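PDB 6QAZ: cyanophage-like gp41-1 intein from Metagenome, which probably carries out protein splicing, excising itself from a precursor and joining the flanking sequences, as naturally split inteins of this family do. Local coordinates for residues 5-15 with 19-30; 77-85 with 94-102. One frame throughout, in Å; residues are numbered along the deposited sequence. Where two conformers were deposited one is given.

Interaction 1: residues 5-15 with 19-30; sequences LDLKTQVQTPQ and EISNIQVGDLVL
Gln10 and Glu19 face each other as an antiparallel non-hydrogen-bonded pair, and further along strand 10-13 crosses strand 28-30 with 109° between their directions and 4.7 Å between their axes. Direct backbone bonds join the segments at two separate places. At the 3-10 segment 20-22, Ile20 N donates to Thr9 O (2.8 Å) and Ser21 N to Leu7 O (3.2 Å); at the strand crossing, Leu30 N meets Gln12 O at 2.8 Å. A water adds a second link at the crossing, accepting from Gln12 N and donating to Leu30 O.

On the outer side Lys8, which is exposed, and Glu19 run side by side, pointing the same way. The lysine chain bends at chi3 and chi4, which brings NZ to the syn lone pair of Glu19 OE2 at 2.7 Å, a salt bridge. Ile20 turns inward: its CG2 packs on Asp6 O, while its side chain crosses that of Leu5 at about a right angle, CD1 to CD1 3.9 Å. Val11 CG2 meets Ile23 CD1 tip to tip at 3.7 Å and also touches Val29 CG1. Gln12, with CG anti to the backbone N (chi1 -165°), lies alongside Leu30, its OE1 3.4 Å from Leu30 CD2 and hydrogen-bonded to Lys90. Pro14 CD rests on Leu28 CB.

Phe119 of strand 118-121 packs on Leu5, Val11 and Val29, and Ile109 and Ile111 of strand 93-113 on Ile20. Tyr35 of strand 34-41 touches Pro14 and Leu30, and Val38 of the same strand touches Ile23.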
loop_
_atom_site.group_PDB
_atom_site.type_symbol
_atom_site.label_atom_id
_atom_site.label_comp_id
_atom_site.label_asym_id
_atom_site.label_seq_id
_atom_site.Cartn_x
_atom_site.Cartn_y
_atom_site.Cartn_z
ATOM N N LEU A 5 -6.687 0.984 -0.702
ATOM C CA LEU A 5 -5.944 0.229 -1.708
ATOM C C LEU A 5 -6.906 -0.571 -2.590
ATOM O O LEU A 5 -7.967 -1.028 -2.170
ATOM C CB LEU A 5 -4.983 -0.735 -1.033
ATOM C CG LEU A 5 -3.827 -0.076 -0.296
ATOM C CD1 LEU A 5 -3.012 -1.075 0.483
ATOM C CD2 LEU A 5 -2.949 0.693 -1.190
ATOM N N ASP A 6 -6.467 -0.853 -3.824
ATOM C CA ASP A 6 -7.267 -1.709 -4.712
ATOM C C ASP A 6 -7.530 -3.053 -4.073
ATOM O O ASP A 6 -6.647 -3.638 -3.423
ATOM C CB ASP A 6 -6.542 -1.868 -6.035
ATOM C CG ASP A 6 -7.395 -2.553 -7.058
ATOM O OD1 ASP A 6 -8.332 -1.892 -7.533
ATOM O OD2 ASP A 6 -7.162 -3.758 -7.319
ATOM N N LEU A 7 -8.704 -3.613 -4.339
ATOM C CA LEU A 7 -9.094 -4.919 -3.773
ATOM C C LEU A 7 -8.137 -6.044 -4.139
ATOM O O LEU A 7 -8.024 -6.990 -3.340
ATOM C CB LEU A 7 -10.468 -5.334 -4.292
ATOM C CG LEU A 7 -11.655 -4.996 -3.401
ATOM C CD1 LEU A 7 -11.867 -3.523 -3.382
ATOM C CD2 LEU A 7 -12.904 -5.717 -3.890
ATOM N N LYS A 8 -7.493 -5.990 -5.289
ATOM C CA LYS A 8 -6.656 -7.091 -5.770
ATOM C C LYS A 8 -5.206 -6.922 -5.358
ATOM O O LYS A 8 -4.370 -7.766 -5.713
ATOM C CB LYS A 8 -6.783 -7.221 -7.276
ATOM C CG LYS A 8 -8.219 -7.565 -7.690
ATOM C CD LYS A 8 -8.477 -8.120 -9.022
ATOM C CE LYS A 8 -7.621 -9.292 -9.466
ATOM N NZ LYS A 8 -8.023 -10.653 -9.021
ATOM N N THR A 9 -4.879 -5.883 -4.607
ATOM C CA THR A 9 -3.522 -5.721 -4.067
ATOM C C THR A 9 -3.150 -6.960 -3.275
ATOM O O THR A 9 -3.942 -7.391 -2.427
ATOM C CB THR A 9 -3.496 -4.508 -3.135
ATOM O OG1 THR A 9 -3.974 -3.328 -3.807
ATOM C CG2 THR A 9 -2.106 -4.237 -2.623
ATOM N N GLN A 10 -1.967 -7.504 -3.481
ATOM C CA GLN A 10 -1.529 -8.693 -2.751
ATOM C C GLN A 10 -0.657 -8.312 -1.560
ATOM O O GLN A 10 0.216 -7.456 -1.646
ATOM C CB GLN A 10 -0.816 -9.680 -3.640
ATOM C CG GLN A 10 -1.767 -10.390 -4.586
ATOM C CD GLN A 10 -1.009 -11.327 -5.484
ATOM O OE1 GLN A 10 -0.190 -10.891 -6.305
ATOM N NE2 GLN A 10 -1.202 -12.624 -5.319
ATOM N N VAL A 11 -0.913 -8.981 -0.453
ATOM C CA VAL A 11 -0.105 -8.862 0.777
ATOM C C VAL A 11 0.352 -10.269 1.147
ATOM O O VAL A 11 -0.268 -11.266 0.775
ATOM C CB VAL A 11 -0.907 -8.196 1.902
ATOM C CG1 VAL A 11 -1.296 -6.791 1.504
ATOM C CG2 VAL A 11 -2.119 -9.006 2.311
ATOM N N GLN A 12 1.448 -10.347 1.878
ATOM C CA GLN A 12 2.077 -11.618 2.235
ATOM C C GLN A 12 1.679 -12.010 3.662
ATOM O O GLN A 12 2.015 -11.278 4.599
ATOM C CB GLN A 12 3.573 -11.424 2.082
ATOM C CG GLN A 12 4.313 -12.732 2.077
ATOM C CD GLN A 12 5.753 -12.577 1.673
ATOM O OE1 GLN A 12 6.188 -11.608 1.057
ATOM N NE2 GLN A 12 6.510 -13.576 2.028
ATOM N N THR A 13 1.002 -13.132 3.809
ATOM C CA THR A 13 0.689 -13.696 5.128
ATOM C C THR A 13 1.604 -14.875 5.345
ATOM O O THR A 13 2.176 -15.425 4.393
ATOM C CB THR A 13 -0.780 -14.083 5.260
ATOM O OG1 THR A 13 -1.007 -15.326 4.590
ATOM C CG2 THR A 13 -1.713 -13.003 4.785
ATOM N N PRO A 14 1.640 -15.436 6.562
ATOM C CA PRO A 14 2.381 -16.683 6.755
ATOM C C PRO A 14 1.821 -17.852 5.941
ATOM O O PRO A 14 2.500 -18.852 5.824
ATOM C CB PRO A 14 2.321 -16.901 8.273
ATOM C CG PRO A 14 2.127 -15.492 8.837
ATOM C CD PRO A 14 1.172 -14.860 7.851
ATOM N N GLN A 15 0.556 -17.778 5.546
ATOM C CA GLN A 15 -0.114 -18.831 4.749
ATOM C C GLN A 15 -0.004 -18.542 3.240
ATOM O O GLN A 15 -0.545 -19.359 2.469
ATOM C CB GLN A 15 -1.571 -18.919 5.193
ATOM C CG GLN A 15 -1.746 -19.307 6.664
ATOM C CD GLN A 15 -1.555 -18.182 7.665
ATOM O OE1 GLN A 15 -1.797 -16.995 7.400
ATOM N NE2 GLN A 15 -1.115 -18.572 8.858
ATOM N N GLU A 19 -5.086 -11.560 -1.552
ATOM C CA GLU A 19 -5.617 -10.265 -1.979
ATOM C C GLU A 19 -6.165 -9.553 -0.756
ATOM O O GLU A 19 -6.787 -10.160 0.143
ATOM C CB GLU A 19 -6.694 -10.411 -3.041
ATOM C CG GLU A 19 -6.110 -10.899 -4.368
ATOM C CD GLU A 19 -7.129 -11.028 -5.511
ATOM O OE1 GLU A 19 -8.349 -10.896 -5.268
ATOM O OE2 GLU A 19 -6.716 -11.199 -6.666
ATOM N N ILE A 20 -5.954 -8.244 -0.693
ATOM C CA ILE A 20 -6.303 -7.494 0.517
ATOM C C ILE A 20 -7.813 -7.539 0.763
ATOM O O ILE A 20 -8.228 -7.444 1.927
ATOM C CB ILE A 20 -5.716 -6.083 0.459
ATOM C CG1 ILE A 20 -5.662 -5.450 1.841
ATOM C CG2 ILE A 20 -6.396 -5.230 -0.576
ATOM C CD1 ILE A 20 -4.990 -4.120 1.884
ATOM N N SER A 21 -8.626 -7.674 -0.275
ATOM C CA SER A 21 -10.077 -7.831 -0.100
ATOM C C SER A 21 -10.440 -9.070 0.709
ATOM O O SER A 21 -11.567 -9.137 1.184
ATOM C CB SER A 21 -10.746 -7.909 -1.463
ATOM O OG SER A 21 -10.297 -9.082 -2.149
ATOM N N ASN A 22 -9.537 -10.033 0.845
ATOM C CA ASN A 22 -9.799 -11.271 1.584
ATOM C C ASN A 22 -9.184 -11.217 2.993
ATOM O O ASN A 22 -9.362 -12.179 3.726
ATOM C CB ASN A 22 -9.289 -12.463 0.792
ATOM C CG ASN A 22 -10.026 -12.675 -0.507
ATOM O OD1 ASN A 22 -11.221 -12.380 -0.597
ATOM N ND2 ASN A 22 -9.350 -13.162 -1.539
ATOM N N ILE A 23 -8.479 -10.168 3.344
ATOM C CA ILE A 23 -7.831 -10.059 4.669
ATOM C C ILE A 23 -8.912 -9.863 5.733
ATOM O O ILE A 23 -9.910 -9.161 5.524
ATOM C CB ILE A 23 -6.810 -8.921 4.640
ATOM C CG1 ILE A 23 -5.559 -9.338 3.881
ATOM C CG2 ILE A 23 -6.499 -8.380 6.041
ATOM C CD1 ILE A 23 -4.679 -10.311 4.612
ATOM N N GLN A 24 -8.666 -10.473 6.879
ATOM C CA GLN A 24 -9.571 -10.364 8.037
ATOM C C GLN A 24 -8.776 -9.960 9.262
ATOM O O GLN A 24 -7.548 -10.164 9.338
ATOM C CB GLN A 24 -10.381 -11.636 8.186
ATOM C CG GLN A 24 -9.537 -12.819 8.507
ATOM C CD GLN A 24 -10.419 -14.033 8.351
ATOM O OE1 GLN A 24 -10.268 -14.826 7.428
ATOM N NE2 GLN A 24 -11.389 -14.136 9.231
ATOM N N VAL A 25 -9.465 -9.404 10.227
ATOM C CA VAL A 25 -8.846 -9.109 11.523
ATOM C C VAL A 25 -8.227 -10.386 12.058
ATOM O O VAL A 25 -8.828 -11.465 12.004
ATOM C CB VAL A 25 -9.867 -8.529 12.502
ATOM C CG1 VAL A 25 -9.303 -8.451 13.921
ATOM C CG2 VAL A 25 -10.411 -7.186 12.034
ATOM N N GLY A 26 -7.014 -10.242 12.580
ATOM C CA GLY A 26 -6.228 -11.366 13.098
ATOM C C GLY A 26 -5.251 -11.945 12.107
ATOM O O GLY A 26 -4.342 -12.661 12.542
ATOM N N ASP A 27 -5.405 -11.671 10.814
ATOM C CA ASP A 27 -4.360 -12.051 9.845
ATOM C C ASP A 27 -3.056 -11.347 10.210
ATOM O O ASP A 27 -3.038 -10.334 10.906
ATOM C CB ASP A 27 -4.719 -11.661 8.412
ATOM C CG ASP A 27 -5.447 -12.689 7.552
ATOM O OD1 ASP A 27 -4.971 -13.827 7.436
ATOM O OD2 ASP A 27 -6.529 -12.333 7.011
ATOM N N LEU A 28 -1.969 -11.899 9.716
ATOM C CA LEU A 28 -0.620 -11.338 9.851
ATOM C C LEU A 28 -0.101 -10.979 8.459
ATOM O O LEU A 28 -0.209 -11.827 7.560
ATOM C CB LEU A 28 0.277 -12.374 10.521
ATOM C CG LEU A 28 0.051 -12.561 12.024
ATOM C CD1 LEU A 28 0.669 -13.846 12.496
ATOM C CD2 LEU A 28 0.589 -11.379 12.824
ATOM N N VAL A 29 0.431 -9.769 8.300
ATOM C CA VAL A 29 0.935 -9.304 6.993
ATOM C C VAL A 29 2.373 -8.869 7.122
ATOM O O VAL A 29 2.754 -8.181 8.088
ATOM C CB VAL A 29 0.046 -8.218 6.390
ATOM C CG1 VAL A 29 -1.307 -8.792 6.000
ATOM C CG2 VAL A 29 -0.099 -6.994 7.266
ATOM N N LEU A 30 3.179 -9.226 6.133
ATOM C CA LEU A 30 4.626 -8.996 6.209
ATOM C C LEU A 30 4.948 -7.532 5.953
ATOM O O LEU A 30 4.464 -6.940 4.983
ATOM C CB LEU A 30 5.339 -9.865 5.178
ATOM C CG LEU A 30 6.858 -9.783 5.223
ATOM C CD1 LEU A 30 7.424 -10.336 6.520
ATOM C CD2 LEU A 30 7.456 -10.508 4.034
HETATM O O HOH W 1 2.520 -8.002 3.137
HETATM O O HOH W 2 -2.598 -14.578 8.458
#

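Interaction 2: residues 77-85 with 94-102; sequences ISGGLKEGM and LKKILKIEE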
loop_
_atom_site.group_PDB
_atom_site.type_symbol
_atom_site.label_atom_id
_atom_site.label_comp_id
_atom_site.label_asym_id
_atom_site.label_seq_id
_atom_site.Cartn_x
_atom_site.Cartn_y
_atom_site.Cartn_z
ATOM N N ILE A 77 -0.216 11.028 -2.392
ATOM C CA ILE A 77 -0.363 11.786 -3.653
ATOM C C ILE A 77 -0.898 13.175 -3.344
ATOM O O ILE A 77 -0.390 14.180 -3.920
ATOM C CB ILE A 77 -1.214 10.996 -4.653
ATOM C CG1 ILE A 77 -0.439 9.755 -5.111
ATOM C CG2 ILE A 77 -1.653 11.851 -5.827
ATOM C CD1 ILE A 77 -1.317 8.728 -5.815
ATOM N N SER A 78 -1.873 13.306 -2.470
ATOM C CA SER A 78 -2.431 14.650 -2.173
ATOM C C SER A 78 -1.351 15.556 -1.593
ATOM O O SER A 78 -1.455 16.780 -1.747
ATOM C CB SER A 78 -3.609 14.556 -1.268
ATOM O OG SER A 78 -3.222 14.072 0.004
ATOM N N GLY A 79 -0.381 14.979 -0.900
ATOM C CA GLY A 79 0.731 15.708 -0.264
ATOM C C GLY A 79 1.975 15.807 -1.103
ATOM O O GLY A 79 2.985 16.285 -0.583
ATOM N N GLY A 80 1.908 15.456 -2.378
ATOM C CA GLY A 80 3.023 15.716 -3.299
ATOM C C GLY A 80 3.839 14.514 -3.691
ATOM O O GLY A 80 4.844 14.671 -4.393
ATOM N N LEU A 81 3.456 13.291 -3.299
ATOM C CA LEU A 81 4.192 12.113 -3.804
ATOM C C LEU A 81 4.112 12.128 -5.328
ATOM O O LEU A 81 3.022 12.259 -5.875
ATOM C CB LEU A 81 3.557 10.849 -3.252
ATOM C CG LEU A 81 4.275 9.555 -3.605
ATOM C CD1 LEU A 81 5.662 9.508 -2.975
ATOM C CD2 LEU A 81 3.473 8.382 -3.116
ATOM N N LYS A 82 5.242 12.027 -6.009
ATOM C CA LYS A 82 5.258 12.211 -7.474
ATOM C C LYS A 82 6.408 11.437 -8.094
ATOM O O LYS A 82 7.352 10.958 -7.450
ATOM C CB LYS A 82 5.395 13.681 -7.805
ATOM C CG LYS A 82 6.665 14.260 -7.297
ATOM C CD LYS A 82 6.846 15.722 -7.695
ATOM C CE LYS A 82 5.793 16.695 -7.179
ATOM N NZ LYS A 82 5.831 16.881 -5.697
ATOM N N GLU A 83 6.290 11.379 -9.398
ATOM C CA GLU A 83 7.325 10.770 -10.234
ATOM C C GLU A 83 8.691 11.358 -9.868
ATOM O O GLU A 83 8.832 12.580 -9.649
ATOM C CB GLU A 83 6.970 10.971 -11.705
ATOM C CG GLU A 83 5.620 10.368 -12.072
ATOM C CD GLU A 83 4.858 11.018 -13.222
ATOM O OE1 GLU A 83 5.510 11.640 -14.123
ATOM O OE2 GLU A 83 3.579 10.971 -13.144
ATOM N N GLY A 84 9.681 10.484 -9.828
ATOM C CA GLY A 84 11.057 10.837 -9.522
ATOM C C GLY A 84 11.416 10.676 -8.076
ATOM O O GLY A 84 12.613 10.690 -7.754
ATOM N N MET A 85 10.414 10.582 -7.198
ATOM C CA MET A 85 10.654 10.178 -5.800
ATOM C C MET A 85 10.794 8.676 -5.759
ATOM O O MET A 85 10.474 8.014 -6.735
ATOM C CB MET A 85 9.505 10.651 -4.915
ATOM C CG MET A 85 9.452 12.162 -4.830
ATOM S SD MET A 85 8.084 12.652 -3.782
ATOM C CE MET A 85 8.277 14.424 -3.791
ATOM N N LEU A 94 15.446 1.011 -2.626
ATOM C CA LEU A 94 14.778 2.194 -3.176
ATOM C C LEU A 94 14.561 2.022 -4.667
ATOM O O LEU A 94 15.479 1.611 -5.381
ATOM C CB LEU A 94 15.670 3.389 -2.905
ATOM C CG LEU A 94 15.655 3.862 -1.464
ATOM C CD1 LEU A 94 16.875 4.710 -1.151
ATOM C CD2 LEU A 94 14.360 4.602 -1.140
ATOM N N LYS A 95 13.377 2.361 -5.133
ATOM C CA LYS A 95 13.042 2.331 -6.560
ATOM C C LYS A 95 12.283 3.586 -6.928
ATOM O O LYS A 95 11.338 3.994 -6.228
ATOM C CB LYS A 95 12.227 1.091 -6.916
ATOM C CG LYS A 95 12.994 -0.212 -6.792
ATOM C CD LYS A 95 14.105 -0.380 -7.802
ATOM C CE LYS A 95 14.946 -1.594 -7.531
ATOM N NZ LYS A 95 16.027 -1.701 -8.522
ATOM N N LYS A 96 12.673 4.185 -8.032
ATOM C CA LYS A 96 12.027 5.415 -8.521
ATOM C C LYS A 96 10.586 5.159 -8.942
ATOM O O LYS A 96 10.302 4.181 -9.635
ATOM C CB LYS A 96 12.799 5.934 -9.734
ATOM C CG LYS A 96 14.193 6.534 -9.599
ATOM C CD LYS A 96 14.114 7.971 -9.277
ATOM C CE LYS A 96 15.464 8.523 -8.880
ATOM N NZ LYS A 96 16.422 8.554 -10.019
ATOM N N ILE A 97 9.740 6.116 -8.634
ATOM C CA ILE A 97 8.396 6.212 -9.247
ATOM C C ILE A 97 8.561 6.732 -10.664
ATOM O O ILE A 97 9.070 7.830 -10.866
ATOM C CB ILE A 97 7.486 7.124 -8.429
ATOM C CG1 ILE A 97 7.252 6.577 -7.015
ATOM C CG2 ILE A 97 6.156 7.300 -9.154
ATOM C CD1 ILE A 97 6.504 7.541 -6.116
ATOM N N LEU A 98 8.137 5.942 -11.631
ATOM C CA LEU A 98 8.144 6.375 -13.040
ATOM C C LEU A 98 6.889 7.173 -13.382
ATOM O O LEU A 98 6.997 8.114 -14.193
ATOM C CB LEU A 98 8.205 5.183 -13.967
ATOM C CG LEU A 98 9.492 4.402 -14.022
ATOM C CD1 LEU A 98 9.392 3.387 -15.140
ATOM C CD2 LEU A 98 10.715 5.257 -14.214
ATOM N N LYS A 99 5.735 6.762 -12.865
ATOM C CA LYS A 99 4.448 7.319 -13.278
ATOM C C LYS A 99 3.516 7.285 -12.105
ATOM O O LYS A 99 3.487 6.283 -11.400
ATOM C CB LYS A 99 3.782 6.521 -14.420
ATOM C CG LYS A 99 4.570 6.292 -15.666
ATOM C CD LYS A 99 3.839 5.359 -16.562
ATOM C CE LYS A 99 4.812 4.634 -17.476
ATOM N NZ LYS A 99 4.168 3.958 -18.614
ATOM N N ILE A 100 2.674 8.288 -12.024
ATOM C CA ILE A 100 1.445 8.233 -11.217
ATOM C C ILE A 100 0.306 8.612 -12.153
ATOM O O ILE A 100 0.356 9.679 -12.794
ATOM C CB ILE A 100 1.517 9.139 -9.999
ATOM C CG1 ILE A 100 2.744 8.783 -9.150
ATOM C CG2 ILE A 100 0.215 9.010 -9.217
ATOM C CD1 ILE A 100 2.836 9.449 -7.828
ATOM N N GLU A 101 -0.628 7.702 -12.331
ATOM C CA GLU A 101 -1.714 7.801 -13.344
ATOM C C GLU A 101 -3.050 7.821 -12.597
ATOM O O GLU A 101 -3.380 6.814 -11.976
ATOM C CB GLU A 101 -1.649 6.638 -14.365
ATOM C CG GLU A 101 -2.711 6.734 -15.484
ATOM C CD GLU A 101 -2.736 5.629 -16.537
ATOM O OE1 GLU A 101 -1.659 5.366 -17.169
ATOM O OE2 GLU A 101 -3.843 5.037 -16.774
ATOM N N GLU A 102 -3.837 8.890 -12.702
ATOM C CA GLU A 102 -5.201 8.880 -12.162
ATOM C C GLU A 102 -6.019 7.904 -12.995
ATOM O O GLU A 102 -5.974 7.965 -14.250
ATOM C CB GLU A 102 -5.780 10.278 -12.145
ATOM C CG GLU A 102 -7.117 10.319 -11.446
ATOM C CD GLU A 102 -7.709 11.701 -11.290
ATOM O OE1 GLU A 102 -6.992 12.691 -11.509
ATOM O OE2 GLU A 102 -8.894 11.773 -10.951
#
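Ile97 bonds through both its backbone atoms, its O accepting from Gly84 N at 2.9 Å and its N donating to Met85 O at 2.8 Å; these bonds dock the loop 77-85 on strand 94-102, with the type II turn Lys82-Met85 bringing the two loop partners into place.

Glu83 supplies a third bond. Its chain, extended beyond CG, passes over the backbone of Leu98 and Lys99, with CG 3.5 Å from Lys99 CA, and OE2 then accepts from Ile100 N at 3.0 Å. The donor lies on the anti side of the carboxylate, 31° out of its plane, though the N-H...O angle of 165° is near straight. The carboxylate thus acts as the acceptor for Ile100 N, just past the classic beta bulge that Leu98 and Lys99 form opposite Thr53, much as a strand carbonyl might.

Beneath the turn, Ile97 and Ile100 point at the loop. Ile97 holds its CG1 beside the backbone N (chi1 -63°), and its side chain and that of Leu81 cross at about a right angle, CD1 to CD1 3.8 Å. Ile100 divides its branches: CD1 packs against Leu81 O at 3.4 Å, whereas toward Ile77 the two side chains slide past each other in opposite directions, Ile100 CG2 to Ile77 CD1 3.7 Å. Met75 of strand 73-75 backs Leu81 and Met85, while Ile52 and Leu54 of strand 45-54 support Ile97.

Three N-H donors, of Gly84, Ile97 and Ile100, find acceptors across the contact while aliphatic branches pack beside them; the Glu83 bond lies at an exposed residue, where solvent probably competes with it.

Interaction 1 and interaction 2 lie on opposite sides of the chain's centre, their own centres about 23 Å apart and their nearest atoms about 9 Å apart, so neither touches the other. What connects them is a single sheet: strand 5-6 of interaction 1 pairs antiparallel with the long strand 93-113, whose earlier part, 94-102, receives the loop of interaction 2. Leu5 bonds through its backbone to Ile109 of that same strand. Along the sequence they come in series, 5-30 first and 77-102 afterwards. Interaction 1 is the more deeply buried, while interaction 2 is a surface contact; the side chain of Glu19 in interaction 1 lies about 3 Å from a bound di(hydroxyethyl)ether, probably from the crystallisation liquor.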